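Uncharacterized N-acetyltransferase D2E76_00625 (Mycobacteroides abscessus, PDB 6YCA) binds acetyl coenzyme A and is probably an N-acetyltransferase of the GCN5-related family, an Eis homologue unable to modify aminoglycosides. Local coordinates at residues S153-R162 and L274-I285; A174-A182 and K220-D228. All coordinates share one frame; numbering follows the deposited sequence.

Both contacts are antiparallel strand pairings in the part of the chain where strands 277-284, 248-256, 229-235, 222-226 and 176-177 lie next to one another in that order. Interaction 1 joins strand 149-160 to strand 277-284; interaction 2 adds the short strand 176-177 to strand 222-226, at the outermost position within this chain. Along the sequence interaction 2 is nested inside the loop that interaction 1 closes. Their centres lie about 19 Å apart and their nearest atoms about 8 Å, without touching. Helix 259-270 packs against side chains of both. Interaction 1 thus bridges more than a hundred residues of sequence, and interaction 2 supplies the last strand on that side.

Interaction 1 (S153-R162 and L274-I285); sequences SSATYRIQRR and LVDVIELGPRPI. With ACO (acetyl coenzyme *a), chain M.
The Tyr157 ring lies across the Arg283 side chain at about a right angle, with CE1 3.6 Å from Arg283 CB. At the ring's edge, Tyr157 OH donates to Pro284 O over 2.7 Å, in the carbonyl plane, tying the hydroxyl to the backbone beyond the corner at Pro282. The Arg283 guanidinium, turned 52° from that ring, carries Pro284 CD over one face and pairs with Asp287. Farther along the same face, Ile159 CD1 meets Leu280 CD2 at 3.7 Å, and Ile278 CD1 reaches Arg161 CG. A bend at chi3 brings the Arg161 guanidinium edge to Val275 O, at a spacing too short to be trusted; its NH1 donates to Leu270 O. Asp276 lies beside Arg162, pointing the same way, in a long salt bridge (NH1 to OD1 3.5 Å); its OD2 accepts from Arg247 N. Backbone bonds such as Ile159 N to Ile278 O (2.8 Å) hold the antiparallel ladder, which shifts by one residue at a beta bulge between Ala155 and Tyr157. Leu274 borders the acetyl coenzyme A bound largely by a second subunit. Strands 299-312 and 248-256 flank the pair, and helix 259-270 covers Ile159 and Ile278.

Interaction 2 (A174-A182 and K220-D228); sequences AIALLDAAA and KPYVVTHPD
The Tyr222 ring takes the Asp179 carboxylate at its edge, in the ring plane: Asp179 CG lies 3.6 Å from Tyr222 CD1, and the two flat groups stand 78° apart. Tyr222 also meets the ring of Tyr233, their planes at about 35°. At the other end of the strand, the His226 imidazole has Pro227 CD over one face, offset toward the rim, and Asp228 CA in plane at its edge; Ile175 CD1 approaches the edge too, near the plane. Asp228 N bonds to His226 ND1 from 19° out of the ring plane, which helps fix the ring's rotation.

Between these ends, Ala176 and Thr225 form a hydrogen-bonded antiparallel pair, with Thr225 N 3.0 Å from Ala176 O. Thr225 CG2 sits between its own backbone N and carbonyl carbon, which places this methyl 3.6 Å from Ala176 CB. The neighbouring Val224 uses both branches: CG1 meets Ile175 CG2 at 3.5 Å, crosswise, while CG2 lies alongside Leu177 CD2, pointing the same way. Past the strand, Ala182 CB rests on Val223 CB.

Leu178 N continues the ladder to Val223 O, after which a side chain replaces the backbone as partner: Asp179 OD1 accepts from Val223 N (3.1 Å) through its anti lone pair. The other oxygen, OD2, forms a salt bridge with Arg44 of a second subunit, and Tyr222 OH bonds to Val47 O there. One carboxylate therefore links the backbone of strand 222-226 to Arg44 of the second subunit, and the arginine probably stabilises its negative charge.

Interaction 1 (S153-R162 and L274-I285)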
loop_
_atom_site.group_PDB
_atom_site.type_symbol
_atom_site.label_atom_id
_atom_site.label_comp_id
_atom_site.label_asym_id
_atom_site.label_seq_id
_atom_site.Cartn_x
_atom_site.Cartn_y
_atom_site.Cartn_z
ATOM N N SER A 153 -18.682 18.641 15.469
ATOM C CA SER A 153 -17.794 17.781 14.705
ATOM C C SER A 153 -18.629 16.731 13.986
ATOM O O SER A 153 -19.769 16.447 14.364
ATOM C CB SER A 153 -16.751 17.091 15.595
ATOM O OG SER A 153 -15.911 18.037 16.236
ATOM N N SER A 154 -18.045 16.167 12.934
ATOM C CA SER A 154 -18.694 15.155 12.117
ATOM C C SER A 154 -17.820 13.910 12.045
ATOM O O SER A 154 -16.598 13.970 12.215
ATOM C CB SER A 154 -18.974 15.693 10.709
ATOM O OG SER A 154 -17.772 15.850 9.976
ATOM N N ALA A 155 -18.462 12.772 11.798
ATOM C CA ALA A 155 -17.773 11.490 11.733
ATOM C C ALA A 155 -18.110 10.781 10.427
ATOM O O ALA A 155 -19.101 11.094 9.758
ATOM C CB ALA A 155 -18.107 10.583 12.929
ATOM N N THR A 156 -17.258 9.818 10.078
ATOM C CA THR A 156 -17.418 8.988 8.895
ATOM C C THR A 156 -17.427 7.526 9.307
ATOM O O THR A 156 -16.491 7.055 9.960
ATOM C CB THR A 156 -16.263 9.211 7.932
ATOM O OG1 THR A 156 -16.134 10.610 7.676
ATOM C CG2 THR A 156 -16.531 8.484 6.621
ATOM N N TYR A 157 -18.470 6.808 8.912
ATOM C CA TYR A 157 -18.639 5.413 9.279
ATOM C C TYR A 157 -18.503 4.512 8.056
ATOM O O TYR A 157 -18.991 4.841 6.972
ATOM C CB TYR A 157 -20.016 5.201 9.904
ATOM C CG TYR A 157 -20.244 6.050 11.127
ATOM C CD1 TYR A 157 -20.699 7.355 11.008
ATOM C CD2 TYR A 157 -20.000 5.555 12.399
ATOM C CE1 TYR A 157 -20.909 8.143 12.120
ATOM C CE2 TYR A 157 -20.211 6.334 13.518
ATOM C CZ TYR A 157 -20.668 7.629 13.373
ATOM O OH TYR A 157 -20.879 8.415 14.480
ATOM N N ARG A 158 -17.828 3.378 8.242
ATOM C CA ARG A 158 -17.804 2.287 7.274
ATOM C C ARG A 158 -18.490 1.087 7.908
ATOM O O ARG A 158 -18.055 0.601 8.958
ATOM C CB ARG A 158 -16.386 1.880 6.876
ATOM C CG ARG A 158 -15.652 2.742 5.874
ATOM C CD ARG A 158 -14.321 2.049 5.602
ATOM N NE ARG A 158 -14.521 0.705 5.056
ATOM C CZ ARG A 158 -13.586 -0.248 5.022
ATOM N NH1 ARG A 158 -12.372 -0.018 5.515
ATOM N NH2 ARG A 158 -13.867 -1.443 4.512
ATOM N N ILE A 159 -19.570 0.631 7.283
ATOM C CA ILE A 159 -20.347 -0.504 7.759
ATOM C C ILE A 159 -20.071 -1.680 6.836
ATOM O O ILE A 159 -20.213 -1.560 5.613
ATOM C CB ILE A 159 -21.847 -0.176 7.773
ATOM C CG1 ILE A 159 -22.119 1.043 8.657
ATOM C CG2 ILE A 159 -22.639 -1.383 8.249
ATOM C CD1 ILE A 159 -23.576 1.463 8.683
ATOM N N GLN A 160 -19.666 -2.808 7.410
ATOM C CA GLN A 160 -19.539 -4.050 6.651
ATOM C C GLN A 160 -20.915 -4.711 6.661
ATOM O O GLN A 160 -21.321 -5.312 7.658
ATOM C CB GLN A 160 -18.454 -4.948 7.235
ATOM C CG GLN A 160 -17.638 -5.687 6.174
ATOM C CD GLN A 160 -16.941 -6.928 6.714
ATOM O OE1 GLN A 160 -17.151 -8.039 6.216
ATOM N NE2 GLN A 160 -16.099 -6.745 7.731
ATOM N N ARG A 161 -21.644 -4.578 5.547
ATOM C CA ARG A 161 -23.071 -4.905 5.530
ATOM C C ARG A 161 -23.353 -6.354 5.910
ATOM O O ARG A 161 -24.388 -6.636 6.521
ATOM C CB ARG A 161 -23.688 -4.578 4.170
ATOM C CG ARG A 161 -25.206 -4.650 4.147
ATOM C CD ARG A 161 -25.737 -4.486 2.740
ATOM N NE ARG A 161 -25.401 -5.629 1.895
ATOM C CZ ARG A 161 -26.126 -6.740 1.806
ATOM N NH1 ARG A 161 -27.243 -6.865 2.508
ATOM N NH2 ARG A 161 -25.735 -7.723 1.006
ATOM N N ARG A 162 -22.469 -7.287 5.535
ATOM C CA ARG A 162 -22.703 -8.694 5.856
ATOM C C ARG A 162 -22.755 -8.923 7.359
ATOM O O ARG A 162 -23.448 -9.834 7.824
ATOM C CB ARG A 162 -21.649 -9.586 5.197
ATOM C CG ARG A 162 -20.224 -9.378 5.697
ATOM C CD ARG A 162 -19.262 -10.378 5.066
ATOM N NE ARG A 162 -19.058 -10.082 3.647
ATOM C CZ ARG A 162 -19.661 -10.720 2.645
ATOM N NH1 ARG A 162 -19.420 -10.357 1.391
ATOM N NH2 ARG A 162 -20.507 -11.716 2.895
ATOM N N LEU A 274 -26.202 -6.926 -2.996
ATOM C CA LEU A 274 -24.969 -6.682 -3.743
ATOM C C LEU A 274 -24.041 -5.654 -3.109
ATOM O O LEU A 274 -22.915 -5.472 -3.584
ATOM C CB LEU A 274 -25.240 -6.283 -5.199
ATOM C CG LEU A 274 -25.491 -7.385 -6.217
ATOM C CD1 LEU A 274 -25.629 -6.769 -7.587
ATOM C CD2 LEU A 274 -24.361 -8.397 -6.186
ATOM N N VAL A 275 -24.477 -4.973 -2.057
ATOM C CA VAL A 275 -23.638 -3.967 -1.418
ATOM C C VAL A 275 -22.823 -4.635 -0.321
ATOM O O VAL A 275 -23.369 -5.356 0.524
ATOM C CB VAL A 275 -24.476 -2.801 -0.873
ATOM C CG1 VAL A 275 -23.582 -1.814 -0.129
ATOM C CG2 VAL A 275 -25.185 -2.104 -2.014
ATOM N N ASP A 276 -21.512 -4.407 -0.343
ATOM C CA ASP A 276 -20.587 -4.957 0.636
ATOM C C ASP A 276 -20.210 -3.967 1.729
ATOM O O ASP A 276 -20.128 -4.352 2.899
ATOM C CB ASP A 276 -19.322 -5.470 -0.061
ATOM C CG ASP A 276 -19.583 -6.699 -0.918
ATOM O OD1 ASP A 276 -20.355 -7.576 -0.476
ATOM O OD2 ASP A 276 -19.028 -6.786 -2.035
ATOM N N VAL A 277 -19.971 -2.703 1.381
ATOM C CA VAL A 277 -19.536 -1.689 2.333
ATOM C C VAL A 277 -20.439 -0.474 2.196
ATOM O O VAL A 277 -20.688 -0.003 1.083
ATOM C CB VAL A 277 -18.073 -1.285 2.079
ATOM C CG1 VAL A 277 -17.649 -0.190 3.036
ATOM C CG2 VAL A 277 -17.165 -2.491 2.191
ATOM N N ILE A 278 -20.916 0.044 3.322
ATOM C CA ILE A 278 -21.732 1.252 3.347
ATOM C C ILE A 278 -20.925 2.331 4.052
ATOM O O ILE A 278 -20.541 2.166 5.216
ATOM C CB ILE A 278 -23.072 1.012 4.064
ATOM C CG1 ILE A 278 -23.766 -0.231 3.498
ATOM C CG2 ILE A 278 -23.973 2.229 3.935
ATOM C CD1 ILE A 278 -24.994 -0.653 4.286
ATOM N N GLU A 279 -20.667 3.438 3.363
ATOM C CA GLU A 279 -19.925 4.547 3.948
ATOM C C GLU A 279 -20.856 5.737 4.131
ATOM O O GLU A 279 -21.420 6.248 3.158
ATOM C CB GLU A 279 -18.678 4.917 3.143
ATOM C CG GLU A 279 -17.788 5.917 3.889
ATOM C CD GLU A 279 -16.386 6.032 3.307
ATOM O OE1 GLU A 279 -16.171 5.574 2.161
ATOM O OE2 GLU A 279 -15.495 6.575 4.007
ATOM N N LEU A 280 -21.020 6.157 5.379
ATOM C CA LEU A 280 -21.845 7.299 5.744
ATOM C C LEU A 280 -20.907 8.430 6.125
ATOM O O LEU A 280 -19.961 8.217 6.888
ATOM C CB LEU A 280 -22.698 6.972 6.971
ATOM C CG LEU A 280 -23.844 5.956 7.011
ATOM C CD1 LEU A 280 -25.002 6.370 6.118
ATOM C CD2 LEU A 280 -23.372 4.543 6.689
ATOM N N GLY A 281 -21.142 9.618 5.577
ATOM C CA GLY A 281 -20.343 10.766 5.930
ATOM C C GLY A 281 -20.720 12.013 5.158
ATOM O O GLY A 281 -20.986 11.968 3.952
ATOM N N PRO A 282 -20.739 13.168 5.842
ATOM C CA PRO A 282 -20.522 13.305 7.284
ATOM C C PRO A 282 -21.773 12.962 8.086
ATOM O O PRO A 282 -22.879 13.206 7.607
ATOM C CB PRO A 282 -20.212 14.792 7.438
ATOM C CG PRO A 282 -20.990 15.426 6.366
ATOM C CD PRO A 282 -20.918 14.482 5.200
ATOM N N ARG A 283 -21.592 12.399 9.273
ATOM C CA ARG A 283 -22.668 12.024 10.177
ATOM C C ARG A 283 -22.341 12.525 11.575
ATOM O O ARG A 283 -21.201 12.912 11.854
ATOM C CB ARG A 283 -22.830 10.497 10.201
ATOM C CG ARG A 283 -23.369 9.903 8.911
ATOM C CD ARG A 283 -24.748 10.440 8.591
ATOM N NE ARG A 283 -25.693 10.215 9.678
ATOM C CZ ARG A 283 -26.864 10.832 9.774
ATOM N NH1 ARG A 283 -27.224 11.706 8.845
ATOM N NH2 ARG A 283 -27.673 10.581 10.795
ATOM N N PRO A 284 -23.330 12.573 12.471
ATOM C CA PRO A 284 -23.050 12.978 13.853
ATOM C C PRO A 284 -22.054 12.044 14.526
ATOM O O PRO A 284 -22.009 10.843 14.252
ATOM C CB PRO A 284 -24.421 12.888 14.532
ATOM C CG PRO A 284 -25.397 13.035 13.434
ATOM C CD PRO A 284 -24.773 12.400 12.231
ATOM N N ILE A 285 -21.245 12.614 15.424
ATOM C CA ILE A 285 -20.254 11.812 16.138
ATOM C C ILE A 285 -20.901 10.846 17.124
ATOM O O ILE A 285 -20.241 9.910 17.587
ATOM C CB ILE A 285 -19.170 12.677 16.816
ATOM C CG1 ILE A 285 -19.757 13.487 17.967
ATOM C CG2 ILE A 285 -18.507 13.601 15.812
ATOM C CD1 ILE A 285 -18.724 14.252 18.743
HETATM N N1A ACO M . -27.836 -13.431 -1.013
HETATM C C2A ACO M . -28.198 -14.485 -0.269
HETATM N N3A ACO M . -29.311 -15.222 -0.381
HETATM C C4A ACO M . -30.208 -14.894 -1.349
HETATM C C5A ACO M . -29.937 -13.812 -2.190
HETATM C C6A ACO M . -28.677 -13.044 -2.001
HETATM N N6A ACO M . -28.395 -11.986 -2.800
HETATM N N7A ACO M . -30.959 -13.686 -3.052
HETATM C C8A ACO M . -31.846 -14.664 -2.760
HETATM N N9A ACO M . -31.393 -15.395 -1.729
HETATM C C1B ACO M . -32.096 -16.562 -1.142
HETATM C C2B ACO M . -33.261 -16.116 -0.268
HETATM O O2B ACO M . -32.829 -15.934 1.084
HETATM C C3B ACO M . -34.146 -17.359 -0.376
HETATM O O3B ACO M . -33.646 -18.349 0.511
HETATM P P3B ACO M . -34.672 -19.181 1.424
HETATM O O7A ACO M . -35.423 -18.206 2.299
HETATM O O8A ACO M . -35.632 -19.910 0.514
HETATM O O9A ACO M . -33.889 -20.162 2.268
HETATM C C4B ACO M . -33.909 -17.860 -1.797
HETATM O O4B ACO M . -32.632 -17.366 -2.194
HETATM C C5B ACO M . -35.023 -17.425 -2.743
HETATM O O5B ACO M . -35.194 -16.023 -2.578
HETATM P P1A ACO M . -36.299 -15.156 -3.348
HETATM O O1A ACO M . -37.243 -14.534 -2.346
HETATM O O2A ACO M . -37.030 -16.027 -4.343
HETATM O O3A ACO M . -35.471 -14.017 -4.117
HETATM P P2A ACO M . -35.578 -12.415 -4.190
HETATM O O4A ACO M . -36.989 -11.991 -4.544
HETATM O O5A ACO M . -35.169 -11.850 -2.850
HETATM O O6A ACO M . -34.539 -11.925 -5.315
HETATM C CBP ACO M . -32.326 -11.493 -6.136
HETATM C CCP ACO M . -33.196 -12.400 -5.284
HETATM C CDP ACO M . -32.932 -11.360 -7.526
HETATM C CEP ACO M . -30.930 -12.085 -6.243
HETATM C CAP ACO M . -32.305 -10.126 -5.447
HETATM O OAP ACO M . -31.710 -10.268 -4.151
HETATM C C9P ACO M . -31.543 -9.085 -6.224
HETATM O O9P ACO M . -32.114 -8.375 -7.036
HETATM N N8P ACO M . -30.246 -8.984 -5.943
HETATM C C7P ACO M . -29.364 -8.017 -6.573
HETATM C C6P ACO M . -29.265 -8.162 -8.086
HETATM C C5P ACO M . -28.631 -9.469 -8.504
HETATM O O5P ACO M . -27.717 -9.948 -7.855
HETATM N N4P ACO M . -29.129 -10.055 -9.589
HETATM C C3P ACO M . -28.552 -11.288 -10.081
HETATM C C2P ACO M . -27.708 -11.052 -11.326
HETATM S S1P ACO M . -27.040 -12.573 -11.914
HETATM C C ACO M . -27.520 -12.480 -13.517
HETATM O O ACO M . -27.760 -11.391 -14.015
HETATM C CH3 ACO M . -27.652 -13.737 -14.324
#

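Interaction 2 (A174-A182 and K220-D228)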
loop_
_atom_site.group_PDB
_atom_site.type_symbol
_atom_site.label_atom_id
_atom_site.label_comp_id
_atom_site.label_asym_id
_atom_site.label_seq_id
_atom_site.Cartn_x
_atom_site.Cartn_y
_atom_site.Cartn_z
ATOM N N ALA A 174 -42.706 1.416 4.589
ATOM C CA ALA A 174 -42.924 2.798 4.180
ATOM C C ALA A 174 -41.791 3.350 3.323
ATOM O O ALA A 174 -41.860 4.513 2.909
ATOM C CB ALA A 174 -43.135 3.694 5.402
ATOM N N ILE A 175 -40.755 2.554 3.061
ATOM C CA ILE A 175 -39.663 2.987 2.203
ATOM C C ILE A 175 -40.134 2.981 0.755
ATOM O O ILE A 175 -40.801 2.040 0.304
ATOM C CB ILE A 175 -38.445 2.068 2.410
ATOM C CG1 ILE A 175 -37.782 2.363 3.754
ATOM C CG2 ILE A 175 -37.447 2.206 1.283
ATOM C CD1 ILE A 175 -37.243 3.766 3.866
ATOM N N ALA A 176 -39.798 4.040 0.020
ATOM C CA ALA A 176 -40.176 4.161 -1.381
ATOM C C ALA A 176 -38.963 4.588 -2.194
ATOM O O ALA A 176 -38.249 5.516 -1.809
ATOM C CB ALA A 176 -41.309 5.175 -1.551
ATOM N N LEU A 177 -38.730 3.910 -3.316
ATOM C CA LEU A 177 -37.643 4.290 -4.204
ATOM C C LEU A 177 -38.122 5.445 -5.066
ATOM O O LEU A 177 -39.185 5.362 -5.689
ATOM C CB LEU A 177 -37.256 3.108 -5.089
ATOM C CG LEU A 177 -37.027 1.787 -4.359
ATOM C CD1 LEU A 177 -36.669 0.681 -5.339
ATOM C CD2 LEU A 177 -35.962 1.928 -3.286
ATOM N N LEU A 178 -37.334 6.520 -5.111
ATOM C CA LEU A 178 -37.750 7.736 -5.796
ATOM C C LEU A 178 -36.613 8.290 -6.647
ATOM O O LEU A 178 -36.573 9.487 -6.936
ATOM C CB LEU A 178 -38.210 8.772 -4.771
ATOM C CG LEU A 178 -38.985 10.008 -5.224
ATOM C CD1 LEU A 178 -40.459 9.663 -5.423
ATOM C CD2 LEU A 178 -38.794 11.163 -4.254
ATOM N N ASP A 179 -35.702 7.418 -7.082
ATOM C CA ASP A 179 -34.414 7.806 -7.649
ATOM C C ASP A 179 -34.499 8.903 -8.702
ATOM O O ASP A 179 -34.097 10.043 -8.447
ATOM C CB ASP A 179 -33.695 6.576 -8.198
ATOM C CG ASP A 179 -33.765 5.400 -7.252
ATOM O OD1 ASP A 179 -33.526 5.612 -6.041
ATOM O OD2 ASP A 179 -34.071 4.277 -7.708
ATOM N N ALA A 180 -35.046 8.592 -9.873
ATOM C CA ALA A 180 -35.059 9.592 -10.930
ATOM C C ALA A 180 -36.219 10.562 -10.785
ATOM O O ALA A 180 -36.181 11.643 -11.381
ATOM C CB ALA A 180 -35.063 8.934 -12.312
ATOM N N ALA A 181 -37.244 10.198 -10.011
ATOM C CA ALA A 181 -38.365 11.087 -9.746
ATOM C C ALA A 181 -38.073 12.086 -8.633
ATOM O O ALA A 181 -38.923 12.935 -8.346
ATOM C CB ALA A 181 -39.609 10.272 -9.390
ATOM N N ALA A 182 -36.894 12.023 -8.020
ATOM C CA ALA A 182 -36.530 12.951 -6.960
ATOM C C ALA A 182 -36.145 14.305 -7.544
ATOM O O ALA A 182 -35.579 14.391 -8.638
ATOM C CB ALA A 182 -35.373 12.389 -6.137
ATOM N N LYS A 220 -25.350 8.906 -11.285
ATOM C CA LYS A 220 -26.461 9.602 -10.661
ATOM C C LYS A 220 -26.786 8.972 -9.314
ATOM O O LYS A 220 -26.631 7.758 -9.135
ATOM C CB LYS A 220 -27.690 9.540 -11.564
ATOM C CG LYS A 220 -27.474 10.221 -12.907
ATOM C CD LYS A 220 -27.031 11.668 -12.704
ATOM C CE LYS A 220 -26.448 12.266 -13.958
ATOM N NZ LYS A 220 -25.873 13.604 -13.670
ATOM N N PRO A 221 -27.230 9.768 -8.346
ATOM C CA PRO A 221 -27.457 9.235 -7.003
ATOM C C PRO A 221 -28.835 8.611 -6.865
ATOM O O PRO A 221 -29.826 9.066 -7.438
ATOM C CB PRO A 221 -27.357 10.489 -6.120
ATOM C CG PRO A 221 -27.713 11.645 -7.026
ATOM C CD PRO A 221 -27.656 11.174 -8.461
ATOM N N TYR A 222 -28.884 7.544 -6.081
ATOM C CA TYR A 222 -30.158 6.971 -5.697
ATOM C C TYR A 222 -30.763 7.825 -4.596
ATOM O O TYR A 222 -30.051 8.355 -3.738
ATOM C CB TYR A 222 -29.961 5.540 -5.205
ATOM C CG TYR A 222 -29.486 4.608 -6.292
ATOM C CD1 TYR A 222 -30.338 4.206 -7.307
ATOM C CD2 TYR A 222 -28.177 4.141 -6.310
ATOM C CE1 TYR A 222 -29.903 3.365 -8.308
ATOM C CE2 TYR A 222 -27.738 3.295 -7.309
ATOM C CZ TYR A 222 -28.608 2.912 -8.301
ATOM O OH TYR A 222 -28.184 2.073 -9.297
ATOM N N VAL A 223 -32.080 7.991 -4.643
ATOM C CA VAL A 223 -32.809 8.760 -3.643
ATOM C C VAL A 223 -33.932 7.875 -3.130
ATOM O O VAL A 223 -34.871 7.559 -3.872
ATOM C CB VAL A 223 -33.359 10.084 -4.187
ATOM C CG1 VAL A 223 -34.057 10.851 -3.071
ATOM C CG2 VAL A 223 -32.248 10.917 -4.785
ATOM N N VAL A 224 -33.832 7.476 -1.871
ATOM C CA VAL A 224 -34.829 6.649 -1.211
ATOM C C VAL A 224 -35.487 7.483 -0.126
ATOM O O VAL A 224 -34.810 8.197 0.623
ATOM C CB VAL A 224 -34.181 5.373 -0.646
ATOM C CG1 VAL A 224 -35.135 4.650 0.281
ATOM C CG2 VAL A 224 -33.752 4.471 -1.798
ATOM N N THR A 225 -36.807 7.405 -0.054
ATOM C CA THR A 225 -37.584 8.282 0.797
ATOM C C THR A 225 -38.325 7.486 1.863
ATOM O O THR A 225 -38.558 6.280 1.734
ATOM C CB THR A 225 -38.583 9.094 -0.044
ATOM O OG1 THR A 225 -39.202 10.089 0.775
ATOM C CG2 THR A 225 -39.652 8.191 -0.610
ATOM N N HIS A 226 -38.687 8.196 2.924
ATOM C CA HIS A 226 -39.551 7.780 4.014
ATOM C C HIS A 226 -40.530 8.916 4.262
ATOM O O HIS A 226 -40.246 10.061 3.897
ATOM C CB HIS A 226 -38.721 7.545 5.285
ATOM C CG HIS A 226 -39.515 7.017 6.441
ATOM N ND1 HIS A 226 -40.160 7.842 7.339
ATOM C CD2 HIS A 226 -39.774 5.752 6.845
ATOM C CE1 HIS A 226 -40.784 7.108 8.241
ATOM N NE2 HIS A 226 -40.561 5.837 7.968
ATOM N N PRO A 227 -41.715 8.633 4.820
ATOM C CA PRO A 227 -42.639 9.729 5.148
ATOM C C PRO A 227 -42.017 10.845 5.981
ATOM O O PRO A 227 -42.498 11.981 5.940
ATOM C CB PRO A 227 -43.764 9.015 5.904
ATOM C CG PRO A 227 -43.814 7.672 5.270
ATOM C CD PRO A 227 -42.384 7.320 4.905
ATOM N N ASP A 228 -40.938 10.558 6.714
ATOM C CA ASP A 228 -40.311 11.555 7.574
ATOM C C ASP A 228 -38.809 11.679 7.328
ATOM O O ASP A 228 -38.056 12.018 8.246
ATOM C CB ASP A 228 -40.602 11.279 9.048
ATOM C CG ASP A 228 -42.073 11.434 9.392
ATOM O OD1 ASP A 228 -42.687 12.422 8.947
ATOM O OD2 ASP A 228 -42.620 10.572 10.111
#